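Local coordinates for protein cytosolic ACYL coenzyme A thioester hydrolase (Mus musculus, PDB 2V1O) that hydrolyses long-chain fatty acyl-CoAs, preferentially palmitoyl-CoA, to free fatty acids and coenzyme A, this chain being the N-terminal one of its two hotdog domains, at residues M3-R7 and T21-M25; H37-Q41 and V122-V126; G43-V47 and V109-N115; E66-A72 and V86-N92. All blocks are in the same frame, centred on the assembly; numbering follows the deposited sequence.

Interaction 1: M3-R7 and T21-M25; sequences MRIMR and TILKM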
loop_
_atom_site.group_PDB
_atom_site.type_symbol
_atom_site.label_atom_id
_atom_site.label_comp_id
_atom_site.label_asym_id
_atom_site.label_seq_id
_atom_site.Cartn_x
_atom_site.Cartn_y
_atom_site.Cartn_z
ATOM N N MET A 3 13.046 1.382 12.179
ATOM C CA MET A 3 11.916 1.683 13.055
ATOM C C MET A 3 10.783 2.300 12.262
ATOM O O MET A 3 11.007 3.040 11.303
ATOM C CB MET A 3 12.314 2.551 14.262
ATOM C CG MET A 3 12.472 4.045 13.999
ATOM S SD MET A 3 12.830 5.034 15.477
ATOM C CE MET A 3 14.535 4.607 15.797
ATOM N N ARG A 4 9.566 1.980 12.681
ATOM C CA ARG A 4 8.370 2.409 11.987
ATOM C C ARG A 4 7.233 2.428 12.987
ATOM O O ARG A 4 7.118 1.516 13.815
ATOM C CB ARG A 4 8.075 1.422 10.852
ATOM C CG ARG A 4 6.738 1.574 10.187
ATOM C CD ARG A 4 6.688 0.799 8.863
ATOM N NE ARG A 4 6.081 -0.533 8.952
ATOM C CZ ARG A 4 4.785 -0.765 9.171
ATOM N NH1 ARG A 4 3.939 0.242 9.370
ATOM N NH2 ARG A 4 4.330 -2.017 9.202
ATOM N N ILE A 5 6.412 3.471 12.913
ATOM C CA ILE A 5 5.226 3.578 13.753
ATOM C C ILE A 5 4.145 2.644 13.209
ATOM O O ILE A 5 3.964 2.518 11.991
ATOM C CB ILE A 5 4.703 5.041 13.863
ATOM C CG1 ILE A 5 3.725 5.186 15.041
ATOM C CG2 ILE A 5 4.079 5.519 12.548
ATOM C CD1 ILE A 5 3.728 6.583 15.670
ATOM N N MET A 6 3.438 1.995 14.119
ATOM C CA MET A 6 2.394 1.048 13.742
ATOM C C MET A 6 1.128 1.808 13.359
ATOM O O MET A 6 0.705 2.719 14.073
ATOM C CB MET A 6 2.143 0.061 14.878
ATOM C CG MET A 6 3.345 -0.826 15.207
ATOM S SD MET A 6 3.733 -2.030 13.907
ATOM C CE MET A 6 4.873 -1.065 12.909
ATOM N N ARG A 7 0.551 1.422 12.216
ATOM C CA ARG A 7 -0.587 2.112 11.599
ATOM C C ARG A 7 -1.841 1.232 11.707
ATOM O O ARG A 7 -1.722 0.033 11.955
ATOM C CB ARG A 7 -0.278 2.399 10.118
ATOM C CG ARG A 7 0.991 3.220 9.873
ATOM C CD ARG A 7 1.538 3.021 8.446
ATOM N NE ARG A 7 0.880 3.872 7.453
ATOM C CZ ARG A 7 1.308 4.055 6.200
ATOM N NH1 ARG A 7 2.416 3.459 5.765
ATOM N NH2 ARG A 7 0.633 4.850 5.377
ATOM N N THR A 21 2.558 -8.643 10.215
ATOM C CA THR A 21 3.184 -7.321 10.045
ATOM C C THR A 21 4.634 -7.335 10.539
ATOM O O THR A 21 5.552 -6.861 9.853
ATOM C CB THR A 21 2.389 -6.243 10.819
ATOM O OG1 THR A 21 1.051 -6.183 10.304
ATOM C CG2 THR A 21 3.057 -4.861 10.707
ATOM N N ILE A 22 4.815 -7.881 11.734
ATOM C CA ILE A 22 6.124 -7.997 12.370
ATOM C C ILE A 22 7.021 -9.003 11.629
ATOM O O ILE A 22 8.215 -8.754 11.422
ATOM C CB ILE A 22 5.978 -8.327 13.873
ATOM C CG1 ILE A 22 5.152 -7.237 14.594
ATOM C CG2 ILE A 22 7.363 -8.523 14.555
ATOM C CD1 ILE A 22 5.714 -5.805 14.508
ATOM N N LEU A 23 6.444 -10.127 11.213
ATOM C CA LEU A 23 7.196 -11.113 10.423
ATOM C C LEU A 23 7.771 -10.477 9.161
ATOM O O LEU A 23 8.939 -10.705 8.808
ATOM C CB LEU A 23 6.319 -12.318 10.076
ATOM C CG LEU A 23 6.012 -13.288 11.225
ATOM C CD1 LEU A 23 4.977 -14.312 10.793
ATOM C CD2 LEU A 23 7.278 -13.983 11.744
ATOM N N LYS A 24 6.949 -9.677 8.488
ATOM C CA LYS A 24 7.395 -8.948 7.312
ATOM C C LYS A 24 8.594 -8.019 7.625
ATOM O O LYS A 24 9.585 -8.012 6.880
ATOM C CB LYS A 24 6.234 -8.171 6.688
ATOM C CG LYS A 24 6.616 -7.448 5.412
ATOM C CD LYS A 24 5.376 -7.142 4.573
ATOM C CE LYS A 24 5.427 -5.754 3.959
ATOM N NZ LYS A 24 6.499 -5.578 2.937
ATOM N N MET A 25 8.510 -7.268 8.723
ATOM C CA MET A 25 9.589 -6.335 9.098
ATOM C C MET A 25 10.869 -7.097 9.452
ATOM O O MET A 25 11.970 -6.675 9.122
ATOM C CB MET A 25 9.181 -5.473 10.297
ATOM C CG MET A 25 8.037 -4.472 10.050
ATOM S SD MET A 25 7.909 -3.315 11.446
ATOM C CE MET A 25 8.146 -4.456 12.801
HETATM O O HOH W 1 5.285 -4.864 8.015
#
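Arg4 reaches across to the helix and meets Thr21 with the edge of its guanidinium group, where NH2 lies 3.5 Å from the methyl carbon CG2 of Thr21. The two side chains cross at about a right angle. Met25 approaches the same group from an oblique direction, its SD 4.2 Å from Arg4 NE. One face of the guanidinium is covered by Met6 of its own segment: the methyl CE sits 3.7 Å above the plane of the Arg4 group, over its centre. Bends at chi2 (-69°) and chi3 (90°) fold the Met6 chain back to this position, and they also carry its end to the helix, with Met6 CE 4.1 Å from Met25 SD and Met6 SD 4.3 Å from Ile22 CD1. These residues join strand 2-5, outermost in the sheet of this chain, to the long helix 19-38, the helix that the curved antiparallel sheet wraps around in a hotdog fold. A water extends the polar side of the contact, accepting from Arg4 NH2 at 3.2 Å and donating to the backbone Thr21 O at 2.7 Å. Further out, Asp10 holds the other end of the guanidinium through a salt bridge to NH1, and its backbone O is hydrogen-bonded to the hydroxyl of Thr21, so one loop residue helps to position both partners. Met25 continues onto Ala68 and Val70 of strand 67-77, while Ile22 touches a bound coenzyme A and packs on Phe58 and Met62. The side chain of Thr21 lies about 9 Å from that of the active-site residue Asn12.

Interaction 2: H37-Q41 and V122-V126; sequences HCNSQ and VPPIV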
loop_
_atom_site.group_PDB
_atom_site.type_symbol
_atom_site.label_atom_id
_atom_site.label_comp_id
_atom_site.label_asym_id
_atom_site.label_seq_id
_atom_site.Cartn_x
_atom_site.Cartn_y
_atom_site.Cartn_z
ATOM N N HIS A 37 26.087 -8.267 3.066
ATOM C CA HIS A 37 27.197 -9.132 3.393
ATOM C C HIS A 37 27.653 -10.011 2.232
ATOM O O HIS A 37 28.857 -10.174 2.004
ATOM C CB HIS A 37 26.900 -10.014 4.591
ATOM C CG HIS A 37 28.045 -10.905 4.919
ATOM N ND1 HIS A 37 28.078 -12.235 4.554
ATOM C CD2 HIS A 37 29.257 -10.627 5.450
ATOM C CE1 HIS A 37 29.241 -12.750 4.908
ATOM N NE2 HIS A 37 29.974 -11.798 5.453
ATOM N N CYS A 38 26.695 -10.588 1.510
ATOM C CA CYS A 38 27.025 -11.513 0.424
ATOM C C CYS A 38 27.687 -10.843 -0.790
ATOM O O CYS A 38 28.312 -11.521 -1.621
ATOM C CB CYS A 38 25.793 -12.331 0.028
ATOM S SG CYS A 38 25.370 -13.542 1.296
ATOM N N ASN A 39 27.564 -9.520 -0.862
ATOM C CA ASN A 39 28.246 -8.712 -1.876
ATOM C C ASN A 39 29.473 -7.940 -1.357
ATOM O O ASN A 39 30.106 -7.176 -2.105
ATOM C CB ASN A 39 27.246 -7.741 -2.513
ATOM C CG ASN A 39 26.200 -8.458 -3.341
ATOM O OD1 ASN A 39 26.478 -8.927 -4.449
ATOM N ND2 ASN A 39 24.993 -8.549 -2.809
ATOM N N SER A 40 29.821 -8.166 -0.090
ATOM C CA SER A 40 30.815 -7.344 0.620
ATOM C C SER A 40 32.262 -7.566 0.151
ATOM O O SER A 40 33.160 -6.787 0.489
ATOM C CB SER A 40 30.712 -7.570 2.132
ATOM O OG SER A 40 31.215 -8.853 2.489
ATOM N N GLN A 41 32.495 -8.623 -0.615
ATOM C CA GLN A 41 33.838 -8.857 -1.148
ATOM C C GLN A 41 33.857 -8.746 -2.665
ATOM O O GLN A 41 34.813 -9.160 -3.323
ATOM C CB GLN A 41 34.398 -10.196 -0.653
ATOM C CG GLN A 41 34.636 -10.228 0.864
ATOM C CD GLN A 41 35.636 -9.170 1.345
ATOM O OE1 GLN A 41 35.356 -8.411 2.280
ATOM N NE2 GLN A 41 36.798 -9.117 0.706
ATOM N N VAL A 122 29.444 -17.629 0.373
ATOM C CA VAL A 122 29.280 -16.507 1.297
ATOM C C VAL A 122 30.659 -16.106 1.857
ATOM O O VAL A 122 31.425 -16.971 2.274
ATOM C CB VAL A 122 28.342 -16.897 2.465
ATOM C CG1 VAL A 122 28.310 -15.816 3.532
ATOM C CG2 VAL A 122 26.923 -17.158 1.955
ATOM N N PRO A 123 30.984 -14.795 1.851
ATOM C CA PRO A 123 32.226 -14.364 2.512
ATOM C C PRO A 123 32.208 -14.690 4.018
ATOM O O PRO A 123 31.173 -14.567 4.657
ATOM C CB PRO A 123 32.244 -12.841 2.300
ATOM C CG PRO A 123 31.263 -12.566 1.210
ATOM C CD PRO A 123 30.255 -13.670 1.230
ATOM N N PRO A 124 33.335 -15.167 4.572
ATOM C CA PRO A 124 33.369 -15.346 6.029
ATOM C C PRO A 124 33.172 -14.036 6.808
ATOM O O PRO A 124 33.595 -12.974 6.350
ATOM C CB PRO A 124 34.766 -15.929 6.276
ATOM C CG PRO A 124 35.127 -16.582 4.974
ATOM C CD PRO A 124 34.572 -15.641 3.933
ATOM N N ILE A 125 32.504 -14.114 7.958
ATOM C CA ILE A 125 32.410 -12.972 8.878
ATOM C C ILE A 125 33.519 -12.994 9.921
ATOM O O ILE A 125 34.129 -14.032 10.167
ATOM C CB ILE A 125 31.043 -12.889 9.614
ATOM C CG1 ILE A 125 30.704 -14.206 10.337
ATOM C CG2 ILE A 125 29.953 -12.452 8.657
ATOM C CD1 ILE A 125 29.666 -14.051 11.461
ATOM N N VAL A 126 33.780 -11.844 10.532
ATOM C CA VAL A 126 34.702 -11.793 11.658
ATOM C C VAL A 126 33.942 -12.110 12.953
ATOM O O VAL A 126 32.821 -11.634 13.164
ATOM C CB VAL A 126 35.505 -10.448 11.729
ATOM C CG1 VAL A 126 34.623 -9.266 12.125
ATOM C CG2 VAL A 126 36.696 -10.575 12.677
#
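Cys38, in the last turn of helix 19-38, and Val122, in the irregular chain that follows strand 98-112, bring the two backbones to a CA-CA distance of 5.5 Å, and the segment 122-126 then runs on past the helix end. Pro123 is central to the contact. Its ring fits against the end of the helix, with Pro123 CG 3.5 Å from the backbone His37 O and 3.9 Å from Ser40 OG. Gln41 and Pro123 pass antiparallel, Gln41 CG lying 3.8 Å from Pro123 CB. In His37, CG lies anti to the backbone N (chi1 180°), which carries the imidazole across to the segment, edge first. Val122 CG1 and the carbonyl oxygen of Pro123 both lie at the edge of the ring, near its plane, while the methyl CG2 of Ile125 comes in obliquely. Deeper in, Cys38 SG touches Val122 CG2 at 4.0 Å, and both residues rest on Pro110 and Val82 of the sheet. His37, Val122 and Ile125 also touch Thr77, so the contact ties the end of the hotdog helix to the C-terminal end of strand 67-77 and to the linker leading to helix 130-146. Around Pro123 and Val122 the packing of side chains is van der Waals. Pro123 has no N-H to offer the helix end, and the His37 carbonyl is instead gripped twice within its own turn, by Ser40 OG at 2.7 Å and by Ser40 N at 3.1 Å, so its polar demand is met while the proline ring lies against it.

Interaction 3: G43-V47 and V109-N115; sequences GERCV and VPLSLKN. With COA (coenzyme A), chain G.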
loop_
_atom_site.group_PDB
_atom_site.type_symbol
_atom_site.label_atom_id
_atom_site.label_comp_id
_atom_site.label_asym_id
_atom_site.label_seq_id
_atom_site.Cartn_x
_atom_site.Cartn_y
_atom_site.Cartn_z
ATOM N N GLY A 43 32.131 -10.277 -4.971
ATOM C CA GLY A 43 31.963 -11.494 -5.756
ATOM C C GLY A 43 30.856 -11.284 -6.778
ATOM O O GLY A 43 30.398 -10.159 -6.993
ATOM N N GLU A 44 30.426 -12.371 -7.412
ATOM C CA GLU A 44 29.303 -12.322 -8.342
ATOM C C GLU A 44 28.110 -11.635 -7.663
ATOM O O GLU A 44 27.763 -11.975 -6.527
ATOM C CB GLU A 44 28.950 -13.747 -8.785
ATOM C CG GLU A 44 27.878 -13.840 -9.847
ATOM C CD GLU A 44 27.780 -15.237 -10.455
ATOM O OE1 GLU A 44 28.750 -16.017 -10.340
ATOM O OE2 GLU A 44 26.728 -15.556 -11.048
ATOM N N ARG A 45 27.520 -10.646 -8.341
ATOM C CA ARG A 45 26.403 -9.883 -7.783
ATOM C C ARG A 45 25.238 -10.809 -7.482
ATOM O O ARG A 45 24.874 -11.665 -8.293
ATOM C CB ARG A 45 25.962 -8.741 -8.710
ATOM C CG ARG A 45 27.041 -7.699 -8.996
ATOM C CD ARG A 45 27.720 -7.177 -7.737
ATOM N NE ARG A 45 28.427 -5.920 -7.985
ATOM C CZ ARG A 45 29.437 -5.457 -7.251
ATOM N NH1 ARG A 45 29.888 -6.145 -6.212
ATOM N NH2 ARG A 45 30.005 -4.298 -7.567
ATOM N N CYS A 46 24.678 -10.645 -6.292
ATOM C CA CYS A 46 23.665 -11.566 -5.811
ATOM C C CYS A 46 22.656 -10.888 -4.905
ATOM O O CYS A 46 22.861 -9.746 -4.450
ATOM C CB CYS A 46 24.338 -12.719 -5.068
ATOM S SG CYS A 46 25.255 -12.205 -3.607
ATOM N N VAL A 47 21.555 -11.596 -4.662
ATOM C CA VAL A 47 20.581 -11.184 -3.658
ATOM C C VAL A 47 20.325 -12.372 -2.741
ATOM O O VAL A 47 20.191 -13.509 -3.199
ATOM C CB VAL A 47 19.266 -10.695 -4.294
ATOM C CG1 VAL A 47 18.224 -10.416 -3.222
ATOM C CG2 VAL A 47 19.518 -9.438 -5.111
ATOM N N VAL A 109 20.333 -17.603 1.718
ATOM C CA VAL A 109 21.257 -18.171 0.750
ATOM C C VAL A 109 21.395 -17.169 -0.412
ATOM O O VAL A 109 20.388 -16.733 -0.965
ATOM C CB VAL A 109 20.748 -19.548 0.242
ATOM C CG1 VAL A 109 21.663 -20.108 -0.840
ATOM C CG2 VAL A 109 20.598 -20.551 1.412
ATOM N N PRO A 110 22.637 -16.789 -0.772
ATOM C CA PRO A 110 22.788 -15.847 -1.883
ATOM C C PRO A 110 22.581 -16.506 -3.242
ATOM O O PRO A 110 23.170 -17.556 -3.529
ATOM C CB PRO A 110 24.234 -15.350 -1.743
ATOM C CG PRO A 110 24.957 -16.472 -1.054
ATOM C CD PRO A 110 23.937 -17.178 -0.183
ATOM N N LEU A 111 21.744 -15.877 -4.062
ATOM C CA LEU A 111 21.495 -16.337 -5.425
ATOM C C LEU A 111 21.962 -15.296 -6.420
ATOM O O LEU A 111 21.643 -14.112 -6.281
ATOM C CB LEU A 111 20.008 -16.634 -5.634
ATOM C CG LEU A 111 19.362 -17.662 -4.688
ATOM C CD1 LEU A 111 17.883 -17.830 -5.012
ATOM C CD2 LEU A 111 20.086 -19.001 -4.760
ATOM N N SER A 112 22.727 -15.744 -7.414
ATOM C CA SER A 112 23.223 -14.874 -8.476
ATOM C C SER A 112 22.087 -14.123 -9.180
ATOM O O SER A 112 21.010 -14.680 -9.432
ATOM C CB SER A 112 24.025 -15.693 -9.490
ATOM O OG SER A 112 24.463 -14.888 -10.569
ATOM N N LEU A 113 22.325 -12.851 -9.473
ATOM C CA LEU A 113 21.382 -12.065 -10.254
ATOM C C LEU A 113 21.451 -12.439 -11.734
ATOM O O LEU A 113 20.433 -12.435 -12.438
ATOM C CB LEU A 113 21.644 -10.570 -10.058
ATOM C CG LEU A 113 21.229 -9.999 -8.701
ATOM C CD1 LEU A 113 21.927 -8.669 -8.442
ATOM C CD2 LEU A 113 19.712 -9.839 -8.624
ATOM N N LYS A 114 22.657 -12.766 -12.194
ATOM C CA LYS A 114 22.915 -13.093 -13.597
ATOM C C LYS A 114 22.477 -14.520 -13.930
ATOM O O LYS A 114 21.832 -14.769 -14.960
ATOM C CB LYS A 114 24.408 -12.911 -13.891
ATOM C CG LYS A 114 24.838 -13.090 -15.350
ATOM C CD LYS A 114 26.063 -12.224 -15.643
ATOM C CE LYS A 114 25.695 -10.730 -15.643
ATOM N NZ LYS A 114 26.775 -9.868 -15.067
ATOM N N ASN A 115 22.836 -15.454 -13.056
ATOM C CA ASN A 115 22.602 -16.874 -13.287
ATOM C C ASN A 115 21.501 -17.377 -12.368
ATOM O O ASN A 115 21.722 -17.534 -11.164
ATOM C CB ASN A 115 23.902 -17.652 -13.056
ATOM C CG ASN A 115 25.013 -17.223 -13.994
ATOM O OD1 ASN A 115 24.882 -17.323 -15.217
ATOM N ND2 ASN A 115 26.122 -16.758 -13.428
HETATM N N1A COA G . 17.582 -23.640 5.531
HETATM C C2A COA G . 18.905 -23.320 5.727
HETATM N N3A COA G . 19.817 -23.565 4.726
HETATM C C4A COA G . 19.398 -24.114 3.556
HETATM C C5A COA G . 18.067 -24.437 3.332
HETATM C C6A COA G . 17.148 -24.192 4.338
HETATM N N6A COA G . 15.863 -24.505 4.180
HETATM N N7A COA G . 17.962 -24.963 2.084
HETATM C C8A COA G . 19.192 -24.976 1.526
HETATM N N9A COA G . 20.081 -24.455 2.427
HETATM C C1B COA G . 21.491 -24.128 2.216
HETATM C C2B COA G . 22.369 -25.370 2.228
HETATM O O2B COA G . 22.633 -25.792 3.547
HETATM C C3B COA G . 23.579 -24.873 1.453
HETATM O O3B COA G . 24.501 -24.188 2.281
HETATM P P3B COA G . 25.883 -24.871 2.757
HETATM O O7A COA G . 25.529 -25.978 3.697
HETATM O O8A COA G . 26.585 -25.425 1.540
HETATM O O9A COA G . 26.719 -23.827 3.453
HETATM C C4B COA G . 22.982 -23.855 0.481
HETATM O O4B COA G . 21.679 -23.553 0.946
HETATM C C5B COA G . 22.921 -24.365 -0.955
HETATM O O5B COA G . 22.363 -25.659 -1.006
HETATM P P1A COA G . 22.030 -26.296 -2.440
HETATM O O1A COA G . 23.134 -25.956 -3.402
HETATM O O2A COA G . 21.813 -27.782 -2.256
HETATM O O3A COA G . 20.675 -25.587 -2.943
HETATM P P2A COA G . 19.190 -26.115 -2.642
HETATM O O4A COA G . 19.069 -26.737 -1.272
HETATM O O5A COA G . 18.691 -27.025 -3.742
HETATM O O6A COA G . 18.359 -24.746 -2.723
HETATM C CBP COA G . 17.546 -22.613 -1.977
HETATM C CCP COA G . 18.480 -23.787 -1.684
HETATM C CDP COA G . 17.452 -21.736 -0.722
HETATM C CEP COA G . 18.192 -21.803 -3.101
HETATM C CAP COA G . 16.171 -23.164 -2.383
HETATM O OAP COA G . 15.621 -23.974 -1.363
HETATM C C9P COA G . 15.189 -22.078 -2.751
HETATM O O9P COA G . 15.307 -21.431 -3.982
HETATM N N8P COA G . 14.241 -21.795 -1.867
HETATM C C7P COA G . 13.358 -20.651 -2.015
HETATM C C6P COA G . 14.039 -19.349 -1.592
HETATM C C5P COA G . 13.058 -18.208 -1.735
HETATM O O5P COA G . 12.739 -17.817 -2.872
HETATM N N4P COA G . 12.585 -17.684 -0.602
HETATM C C3P COA G . 11.335 -16.932 -0.520
HETATM C C2P COA G . 10.083 -17.760 -0.884
HETATM S S1P COA G . 8.675 -16.631 -0.831
HETATM O O HOH W 2 25.268 -11.612 -11.004
#
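The Glu44 carboxylate and the Asn115 amide meet nearly perpendicular, their planes 78° apart. Asn115 ND2 donates to Glu44 OE2 at 2.7 Å, arriving on the syn side of that oxygen but 31° out of the carboxylate plane. Ser112 OG donates to the same oxygen, though the modelled separation is too short to be reliable. Ser112 OG also accepts from Asn115 N (3.0 Å, 169°), an ST motif that folds the chain back just after the strand and turns Asn115 towards Glu44. The other carboxylate oxygen forms a salt bridge with Lys118. Beyond this polar cluster the strands pair antiparallel: Val47 and Leu111 exchange two backbone bonds of 3.0 Å (Val47 N to Leu111 O and Leu111 N to Val47 O), and Leu113 N adds a bond to Arg45 O. Cys46 and Ser112 form a non-hydrogen-bonded pair. Val47 CG2 packs on Leu113 CD2 at 3.5 Å, and Cys46 SG on Pro110 CB at 3.8 Å. Val109 CG2 lies 3.2 Å from the ribose O4B of coenzyme A, with Leu111 also lining this pocket. In the sheet, strand 46-57, outermost in this chain, thus joins strand 98-112, while Cys46 and Pro110 face Cys38 of helix 19-38.

Interaction 4: E66-A72 and V86-N92; sequences EVAHVSA and VHVMSEN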
loop_
_atom_site.group_PDB
_atom_site.type_symbol
_atom_site.label_atom_id
_atom_site.label_comp_id
_atom_site.label_asym_id
_atom_site.label_seq_id
_atom_site.Cartn_x
_atom_site.Cartn_y
_atom_site.Cartn_z
ATOM N N GLU A 66 2.443 2.705 18.485
ATOM C CA GLU A 66 3.748 2.334 19.044
ATOM C C GLU A 66 4.767 2.195 17.915
ATOM O O GLU A 66 4.390 1.996 16.754
ATOM C CB GLU A 66 3.645 1.066 19.901
ATOM C CG GLU A 66 2.754 1.287 21.120
ATOM C CD GLU A 66 2.635 0.086 22.043
ATOM O OE1 GLU A 66 2.770 -1.072 21.584
ATOM O OE2 GLU A 66 2.385 0.319 23.247
ATOM N N VAL A 67 6.047 2.338 18.257
ATOM C CA VAL A 67 7.123 2.274 17.277
ATOM C C VAL A 67 7.784 0.907 17.374
ATOM O O VAL A 67 8.267 0.515 18.440
ATOM C CB VAL A 67 8.196 3.374 17.489
ATOM C CG1 VAL A 67 9.390 3.146 16.544
ATOM C CG2 VAL A 67 7.599 4.779 17.300
ATOM N N ALA A 68 7.782 0.193 16.254
ATOM C CA ALA A 68 8.495 -1.069 16.123
ATOM C C ALA A 68 9.962 -0.786 15.796
ATOM O O ALA A 68 10.263 -0.115 14.808
ATOM C CB ALA A 68 7.864 -1.899 15.035
ATOM N N HIS A 69 10.861 -1.269 16.644
ATOM C CA HIS A 69 12.303 -1.165 16.416
ATOM C C HIS A 69 12.802 -2.536 15.992
ATOM O O HIS A 69 12.622 -3.495 16.725
ATOM C CB HIS A 69 13.028 -0.767 17.706
ATOM C CG HIS A 69 12.874 0.674 18.088
ATOM N ND1 HIS A 69 11.749 1.166 18.716
ATOM C CD2 HIS A 69 13.730 1.718 17.982
ATOM C CE1 HIS A 69 11.908 2.456 18.949
ATOM N NE2 HIS A 69 13.103 2.813 18.520
ATOM N N VAL A 70 13.427 -2.627 14.819
ATOM C CA VAL A 70 13.932 -3.909 14.309
ATOM C C VAL A 70 15.441 -3.830 14.085
ATOM O O VAL A 70 15.938 -2.935 13.392
ATOM C CB VAL A 70 13.194 -4.350 13.010
ATOM C CG1 VAL A 70 13.742 -5.688 12.507
ATOM C CG2 VAL A 70 11.702 -4.458 13.253
ATOM N N SER A 71 16.167 -4.758 14.695
ATOM C CA SER A 71 17.620 -4.775 14.607
ATOM C C SER A 71 18.109 -6.180 14.264
ATOM O O SER A 71 17.586 -7.168 14.768
ATOM C CB SER A 71 18.238 -4.267 15.911
ATOM O OG SER A 71 17.913 -5.114 17.000
ATOM N N ALA A 72 19.120 -6.250 13.403
ATOM C CA ALA A 72 19.608 -7.516 12.877
ATOM C C ALA A 72 21.112 -7.643 13.043
ATOM O O ALA A 72 21.846 -6.645 13.037
ATOM C CB ALA A 72 19.249 -7.647 11.410
ATOM N N VAL A 86 17.412 -11.555 14.580
ATOM C CA VAL A 86 16.648 -10.310 14.518
ATOM C C VAL A 86 15.915 -10.078 15.836
ATOM O O VAL A 86 15.291 -11.003 16.375
ATOM C CB VAL A 86 15.630 -10.325 13.352
ATOM C CG1 VAL A 86 14.794 -9.022 13.331
ATOM C CG2 VAL A 86 16.360 -10.521 12.020
ATOM N N HIS A 87 16.018 -8.854 16.358
ATOM C CA HIS A 87 15.299 -8.453 17.581
ATOM C C HIS A 87 14.259 -7.406 17.244
ATOM O O HIS A 87 14.561 -6.423 16.565
ATOM C CB HIS A 87 16.242 -7.865 18.640
ATOM C CG HIS A 87 17.064 -8.884 19.362
ATOM N ND1 HIS A 87 18.004 -9.665 18.726
ATOM C CD2 HIS A 87 17.104 -9.236 20.669
ATOM C CE1 HIS A 87 18.578 -10.466 19.606
ATOM N NE2 HIS A 87 18.052 -10.223 20.793
ATOM N N VAL A 88 13.043 -7.607 17.747
ATOM C CA VAL A 88 11.965 -6.628 17.591
ATOM C C VAL A 88 11.584 -6.087 18.962
ATOM O O VAL A 88 11.260 -6.854 19.877
ATOM C CB VAL A 88 10.716 -7.234 16.928
ATOM C CG1 VAL A 88 9.600 -6.186 16.809
ATOM C CG2 VAL A 88 11.065 -7.806 15.553
ATOM N N MET A 89 11.644 -4.766 19.094
ATOM C CA MET A 89 11.286 -4.085 20.329
ATOM C C MET A 89 10.186 -3.061 20.034
ATOM O O MET A 89 10.235 -2.356 19.015
ATOM C CB MET A 89 12.532 -3.427 20.940
ATOM C CG MET A 89 12.315 -2.755 22.288
ATOM S SD MET A 89 13.694 -1.733 22.901
ATOM C CE MET A 89 14.141 -0.722 21.480
ATOM N N SER A 90 9.171 -3.021 20.895
ATOM C CA SER A 90 8.125 -2.011 20.787
ATOM C C SER A 90 8.485 -0.851 21.697
ATOM O O SER A 90 9.036 -1.050 22.787
ATOM C CB SER A 90 6.750 -2.565 21.178
ATOM O OG SER A 90 6.750 -2.984 22.528
ATOM N N GLU A 91 8.193 0.358 21.230
ATOM C CA GLU A 91 8.390 1.551 22.024
ATOM C C GLU A 91 7.125 2.377 21.984
ATOM O O GLU A 91 6.655 2.779 20.912
ATOM C CB GLU A 91 9.562 2.395 21.511
ATOM C CG GLU A 91 9.836 3.605 22.391
ATOM C CD GLU A 91 10.757 4.640 21.755
ATOM O OE1 GLU A 91 11.028 4.573 20.538
ATOM O OE2 GLU A 91 11.190 5.544 22.486
ATOM N N ASN A 92 6.571 2.612 23.159
ATOM C CA ASN A 92 5.461 3.519 23.275
ATOM C C ASN A 92 6.044 4.901 23.531
ATOM O O ASN A 92 6.611 5.158 24.598
ATOM C CB ASN A 92 4.500 3.071 24.380
ATOM C CG ASN A 92 3.248 3.922 24.440
ATOM O OD1 ASN A 92 3.320 5.138 24.574
ATOM N ND2 ASN A 92 2.090 3.282 24.338
HETATM O O HOH W 3 19.673 -9.082 16.631
HETATM O O HOH W 4 15.458 -3.875 18.072
#
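His69 and Met89 run alongside each other in one direction, and the Met89 torsions complete their contact: CG is anti to the backbone N (chi1 -176°) and a bend at chi3 (48°) swings the methyl CE over one face of the His69 ring. This CH-pi contact places Met89 CE 4.2 Å from the ring centroid, offset toward the rim. The carboxylate of Glu91 stands at the edge of the ring, and its OE2 is held in a salt bridge by Arg36 of a neighbouring subunit. At the end of the ladder Asn92 ND2 donates to the anti lone pair of Glu66 OE2 (3.2 Å), with the acceptor in the amide plane; Cys63 N and the backbone N of Thr95 fix the other ends of these two groups. The strands 67-77 and 82-91 form an antiparallel hairpin in the middle of the hotdog sheet, in which segments 67-72 and 86-91 run at 158° to each other. Backbone bonds pair Val67 with Glu91, His69 with Met89 (His69 N to Met89 O 2.7 Å) and Ser71 with His87. On the opposite face Val70 CG1 meets Val86 CG1 at 3.6 Å and Val70 CG2 meets Val88 CG2 at 4.1 Å, beneath helix 19-38, where Val70 touches Met25 and Ala29 and Val88 touches Ile26. On the His69 face, a water bridges Ser71 OG (3.0 Å) and His87 O (3.1 Å).

In the fold
The four contacts fall into two groups on opposite sides of the chain's centre. Interactions 1 and 4 touch, their centres 8 Å apart: Arg4 O to Ala68 N (2.9 Å) pairs strand 2-5 with strand 67-77, and Met6 N to Glu66 O (2.8 Å) continues the pairing just beyond them. Interactions 2 and 3, centres 12 Å apart, meet where Asn39 ND2 reaches Cys46 O at 2.9 Å. Helix 19-38 spans the gap, serving interaction 1 near its start and interaction 2 at its end, the centres of the two contacts lying 28 Å apart. Interactions 1, 3 and 4 reach the same sheet, and all four touch a neighbouring subunit. Interaction 1 (Ile22) and interaction 3 (Val109, Leu111) each contribute to a coenzyme A pocket.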